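Local coordinates for hypothetical protein (Uncultured marine organism, PDB 2OD6) that is of unknown function but forms a ferredoxin-like dimer that holds a 10-oxohexadecanoic acid molecule, consistent with binding a fatty-acid-like ligand, at residues 5-16 / 96-106. Residues are numbered along the deposited sequence; the frame is centred on the assembly and turned at random. Where two conformers were deposited one is given.
Sequences PKFTSFTTADFI and TAKFTTSRCLV. With OHA (10-oxohexadecanoic acid), chain E.
The hydroxyl of Ser-9 has two polar partners: OG donates to the carboxylate O2 of 10-oxohexadecanoic acid (2.8 Å) and accepts a hydrogen bond from water 1. Across the ladder, Arg-103, in one of its two conformers, runs extended from CG to NE past this hydroxyl and brings NH2 to 2.7 Å from ligand O3, with NE nearly as close; in this copy the CG2 methyl of Thr-101 lies over the centre of the guanidinium, and the arginine would probably stabilise a negative charge on the carboxylate. The hydroxyls of Tyr-65 and Tyr-67, on strand 59-67, also hydrogen-bond the ligand. One step along the same face, the hydroxyls of Thr-11 and Thr-101 share a hydrogen bond (OG1 to OG1, 2.8 Å); chi1 near -60° in both sets each OG1 beside its own backbone N, and the Thr-11 hydroxyl packs against ligand C14. Farther along, Thr-11 CG2 meets the edge of the Phe-99 ring, while at the other end Leu-105 CD2 sits over a face of Phe-7, 3.2 Å from CZ. On the reverse face, Cys-104 SG lies in the plane of the Phe-10 ring at its edge, 3.7 Å from CE2, and Val-106 CG2 packs on Lys-6 CB. Paired amides from Thr-8/Cys-104 to Asp-14/Lys-98 join the strands, the straightest bond running from Thr-12 N to Thr-100 O (176°). The acid lies between sheet and helices. Cys-104 to Val-106 pair antiparallel with a strand of the second subunit; a four-stranded antiparallel sheet continued this way is characteristic of the dimeric alpha/beta-barrel, a ferredoxin-like fold.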
loop_
_atom_site.group_PDB
_atom_site.type_symbol
_atom_site.label_atom_id
_atom_site.label_comp_id
_atom_site.label_asym_id
_atom_site.label_seq_id
_atom_site.Cartn_x
_atom_site.Cartn_y
_atom_site.Cartn_z
ATOM N N PRO A 5 -12.987 2.243 11.661
ATOM C CA PRO A 5 -12.293 1.866 10.422
ATOM C C PRO A 5 -11.132 0.918 10.614
ATOM O O PRO A 5 -10.474 0.947 11.663
ATOM C CB PRO A 5 -11.758 3.206 9.896
ATOM C CG PRO A 5 -11.574 4.019 11.113
ATOM C CD PRO A 5 -12.676 3.622 12.062
ATOM N N LYS A 6 -10.862 0.119 9.578
ATOM C CA LYS A 6 -9.634 -0.625 9.496
ATOM C C LYS A 6 -8.465 0.335 9.393
ATOM O O LYS A 6 -8.592 1.478 8.950
ATOM C CB LYS A 6 -9.645 -1.558 8.287
ATOM C CG LYS A 6 -10.634 -2.676 8.438
ATOM C CD LYS A 6 -11.133 -3.238 7.156
ATOM C CE LYS A 6 -10.151 -4.070 6.426
ATOM N NZ LYS A 6 -10.905 -5.163 5.718
ATOM N N PHE A 7 -7.330 -0.141 9.828
ATOM C CA PHE A 7 -6.074 0.586 9.774
ATOM C C PHE A 7 -5.085 -0.188 8.866
ATOM O O PHE A 7 -5.074 -1.421 8.908
ATOM C CB PHE A 7 -5.462 0.692 11.176
ATOM C CG PHE A 7 -5.848 1.935 11.926
ATOM C CD1 PHE A 7 -7.178 2.303 12.060
ATOM C CD2 PHE A 7 -4.877 2.746 12.491
ATOM C CE1 PHE A 7 -7.547 3.461 12.759
ATOM C CE2 PHE A 7 -5.239 3.899 13.198
ATOM C CZ PHE A 7 -6.575 4.248 13.327
ATOM N N THR A 8 -4.289 0.539 8.066
ATOM C CA THR A 8 -3.267 -0.034 7.174
ATOM C C THR A 8 -2.031 0.810 7.152
ATOM O O THR A 8 -2.115 2.012 6.997
ATOM C CB THR A 8 -3.765 -0.175 5.733
ATOM O OG1 THR A 8 -4.906 -1.041 5.715
ATOM C CG2 THR A 8 -2.705 -0.834 4.810
ATOM N N SER A 9 -0.890 0.154 7.329
ATOM C CA SER A 9 0.407 0.800 7.285
ATOM C C SER A 9 1.147 0.293 6.054
ATOM O O SER A 9 1.015 -0.893 5.714
ATOM C CB SER A 9 1.168 0.464 8.524
ATOM O OG SER A 9 0.516 0.947 9.664
ATOM N N PHE A 10 1.893 1.186 5.399
ATOM C CA PHE A 10 2.717 0.849 4.243
ATOM C C PHE A 10 4.085 1.241 4.574
ATOM O O PHE A 10 4.340 2.423 4.751
ATOM C CB PHE A 10 2.291 1.629 2.995
ATOM C CG PHE A 10 0.852 1.469 2.652
ATOM C CD1 PHE A 10 0.409 0.397 1.898
ATOM C CD2 PHE A 10 -0.075 2.380 3.113
ATOM C CE1 PHE A 10 -0.934 0.253 1.591
ATOM C CE2 PHE A 10 -1.421 2.238 2.807
ATOM C CZ PHE A 10 -1.855 1.173 2.057
ATOM N N THR A 11 4.954 0.265 4.752
ATOM C CA THR A 11 6.373 0.603 5.049
ATOM C C THR A 11 7.135 0.428 3.764
ATOM O O THR A 11 7.094 -0.680 3.158
ATOM C CB THR A 11 6.873 -0.340 6.144
ATOM O OG1 THR A 11 6.106 -0.123 7.333
ATOM C CG2 THR A 11 8.339 -0.138 6.447
ATOM N N THR A 12 7.926 1.439 3.408
ATOM C CA THR A 12 8.801 1.368 2.257
ATOM C C THR A 12 10.193 1.207 2.798
ATOM O O THR A 12 10.645 1.973 3.682
ATOM C CB THR A 12 8.690 2.608 1.293
ATOM O OG1 THR A 12 7.344 2.678 0.793
ATOM C CG2 THR A 12 9.685 2.486 0.118
ATOM N N ALA A 13 10.847 0.172 2.297
ATOM C CA ALA A 13 12.188 -0.188 2.669
ATOM C C ALA A 13 13.151 -0.068 1.474
ATOM O O ALA A 13 12.977 -0.752 0.472
ATOM C CB ALA A 13 12.126 -1.590 3.183
ATOM N N ASP A 14 14.199 0.750 1.587
ATOM C CA ASP A 14 15.145 0.942 0.512
ATOM C C ASP A 14 16.497 0.471 0.913
ATOM O O ASP A 14 16.894 0.739 2.024
ATOM C CB ASP A 14 15.373 2.421 0.253
ATOM C CG ASP A 14 14.585 2.923 -0.884
ATOM O OD1 ASP A 14 13.357 3.001 -0.708
ATOM O OD2 ASP A 14 15.199 3.216 -1.936
ATOM N N PHE A 15 17.222 -0.119 -0.038
ATOM C CA PHE A 15 18.474 -0.779 0.216
ATOM C C PHE A 15 19.428 -0.259 -0.778
ATOM O O PHE A 15 19.055 0.310 -1.808
ATOM C CB PHE A 15 18.351 -2.286 0.068
ATOM C CG PHE A 15 17.282 -2.867 0.906
ATOM C CD1 PHE A 15 16.037 -2.948 0.426
ATOM C CD2 PHE A 15 17.507 -3.242 2.226
ATOM C CE1 PHE A 15 15.042 -3.445 1.181
ATOM C CE2 PHE A 15 16.469 -3.759 3.005
ATOM C CZ PHE A 15 15.257 -3.827 2.479
ATOM N N ILE A 16 20.687 -0.406 -0.417
ATOM C CA ILE A 16 21.768 0.026 -1.222
ATOM C C ILE A 16 22.073 -0.773 -2.495
ATOM O O ILE A 16 22.865 -0.301 -3.334
ATOM C CB ILE A 16 23.023 -0.128 -0.375
ATOM C CG1 ILE A 16 23.174 1.037 0.557
ATOM C CG2 ILE A 16 24.200 -0.318 -1.235
ATOM C CD1 ILE A 16 24.560 1.034 1.082
ATOM N N THR A 96 21.384 -0.755 7.345
ATOM C CA THR A 96 21.781 -0.112 6.097
ATOM C C THR A 96 20.539 0.228 5.210
ATOM O O THR A 96 20.620 1.141 4.360
ATOM C CB THR A 96 22.865 -0.959 5.362
ATOM O OG1 THR A 96 23.452 -0.197 4.294
ATOM C CG2 THR A 96 22.241 -2.291 4.841
ATOM N N ALA A 97 19.419 -0.478 5.417
ATOM C CA ALA A 97 18.116 -0.042 4.910
ATOM C C ALA A 97 17.614 1.307 5.461
ATOM O O ALA A 97 17.982 1.707 6.547
ATOM C CB ALA A 97 17.087 -1.081 5.190
ATOM N N LYS A 98 16.753 1.982 4.694
ATOM C CA LYS A 98 16.071 3.224 5.097
ATOM C C LYS A 98 14.630 2.863 5.057
ATOM O O LYS A 98 14.208 2.264 4.075
ATOM C CB LYS A 98 16.304 4.348 4.092
ATOM C CG LYS A 98 17.736 4.733 3.930
ATOM C CD LYS A 98 17.909 6.080 3.188
ATOM C CE LYS A 98 19.313 6.603 3.339
ATOM N NZ LYS A 98 19.676 7.646 2.312
ATOM N N PHE A 99 13.852 3.165 6.104
ATOM C CA PHE A 99 12.408 2.662 6.122
ATOM C C PHE A 99 11.577 3.889 6.310
ATOM O O PHE A 99 11.971 4.745 7.076
ATOM C CB PHE A 99 12.126 1.800 7.330
ATOM C CG PHE A 99 12.877 0.534 7.346
ATOM C CD1 PHE A 99 14.147 0.485 7.877
ATOM C CD2 PHE A 99 12.326 -0.615 6.830
ATOM C CE1 PHE A 99 14.872 -0.701 7.871
ATOM C CE2 PHE A 99 13.030 -1.807 6.819
ATOM C CZ PHE A 99 14.304 -1.857 7.351
ATOM N N THR A 100 10.434 3.982 5.642
ATOM C CA THR A 100 9.494 5.076 5.896
ATOM C C THR A 100 8.104 4.472 5.857
ATOM O O THR A 100 7.809 3.665 4.981
ATOM C CB THR A 100 9.641 6.263 4.875
ATOM O OG1 THR A 100 9.584 5.769 3.527
ATOM C CG2 THR A 100 10.957 7.026 5.092
ATOM N N THR A 101 7.268 4.812 6.841
ATOM C CA THR A 101 5.923 4.230 6.945
ATOM C C THR A 101 4.824 5.260 6.798
ATOM O O THR A 101 4.881 6.325 7.391
ATOM C CB THR A 101 5.720 3.451 8.248
ATOM O OG1 THR A 101 6.726 2.446 8.341
ATOM C CG2 THR A 101 4.348 2.743 8.253
ATOM N N SER A 102 3.818 4.922 5.997
ATOM C CA SER A 102 2.637 5.722 5.918
ATOM C C SER A 102 1.545 4.937 6.584
ATOM O O SER A 102 1.115 3.901 6.079
ATOM C CB SER A 102 2.334 6.114 4.467
ATOM O OG SER A 102 3.249 7.164 4.134
ATOM N N ARG A 103 1.088 5.439 7.726
ATOM C CA ARG A 103 0.004 4.809 8.481
ATOM C C ARG A 103 -1.319 5.485 8.135
ATOM O O ARG A 103 -1.424 6.726 8.181
ATOM C CB ARG A 103 0.287 4.897 9.975
ATOM C CG ARG A 103 1.642 4.298 10.364
ATOM C CD ARG A 103 1.849 4.245 11.863
ATOM N NE ARG A 103 2.845 3.235 12.215
ATOM C CZ ARG A 103 4.161 3.434 12.236
ATOM N NH1 ARG A 103 4.683 4.624 11.960
ATOM N NH2 ARG A 103 4.966 2.427 12.560
ATOM N N CYS A 104 -2.320 4.650 7.833
ATOM C CA CYS A 104 -3.604 5.070 7.261
ATOM C C CYS A 104 -4.811 4.478 7.971
ATOM O O CYS A 104 -4.695 3.508 8.690
ATOM C CB CYS A 104 -3.681 4.632 5.780
ATOM S SG CYS A 104 -2.247 5.246 4.829
ATOM N N LEU A 105 -5.959 5.118 7.750
ATOM C CA LEU A 105 -7.294 4.572 7.957
ATOM C C LEU A 105 -7.855 4.265 6.609
ATOM O O LEU A 105 -7.675 5.035 5.673
ATOM C CB LEU A 105 -8.288 5.621 8.493
ATOM C CG LEU A 105 -7.899 6.669 9.494
ATOM C CD1 LEU A 105 -9.152 7.460 9.842
ATOM C CD2 LEU A 105 -7.333 5.966 10.699
ATOM N N VAL A 106 -8.614 3.190 6.522
ATOM C CA VAL A 106 -9.278 2.808 5.269
ATOM C C VAL A 106 -10.523 3.679 5.105
ATOM O O VAL A 106 -11.414 3.703 5.964
ATOM C CB VAL A 106 -9.667 1.333 5.278
ATOM C CG1 VAL A 106 -10.398 0.962 3.983
ATOM C CG2 VAL A 106 -8.441 0.455 5.497
HETATM O O2 OHA E . 1.954 -0.893 11.195
HETATM C C16 OHA E . 3.145 -0.601 11.246
HETATM O O3 OHA E . 3.408 0.686 11.271
HETATM C C15 OHA E . 4.267 -1.625 11.324
HETATM C C14 OHA E . 5.622 -1.044 10.875
HETATM C C13 OHA E . 6.859 -1.926 11.175
HETATM C C12 OHA E . 7.742 -2.238 9.949
HETATM C C11 OHA E . 9.198 -2.666 10.281
HETATM C C10 OHA E . 9.737 -3.896 9.523
HETATM C C9 OHA E . 9.243 -5.205 10.179
HETATM C C8 OHA E . 9.332 -6.491 9.324
HETATM C C7 OHA E . 8.580 -7.649 9.997
HETATM O O1 OHA E . 7.376 -7.809 9.812
HETATM C C6 OHA E . 9.248 -8.638 10.927
HETATM C C5 OHA E . 10.764 -8.473 11.017
HETATM C C4 OHA E . 11.369 -9.585 11.894
HETATM C C3 OHA E . 12.910 -9.638 11.936
HETATM C C2 OHA E . 13.615 -9.728 10.576
HETATM C C1 OHA E . 14.493 -8.505 10.346
HETATM O O HOH W 1 -2.076 2.181 10.465
HETATM O O HOH W 2 12.151 4.227 2.496
HETATM O O HOH W 3 19.397 2.028 2.076
#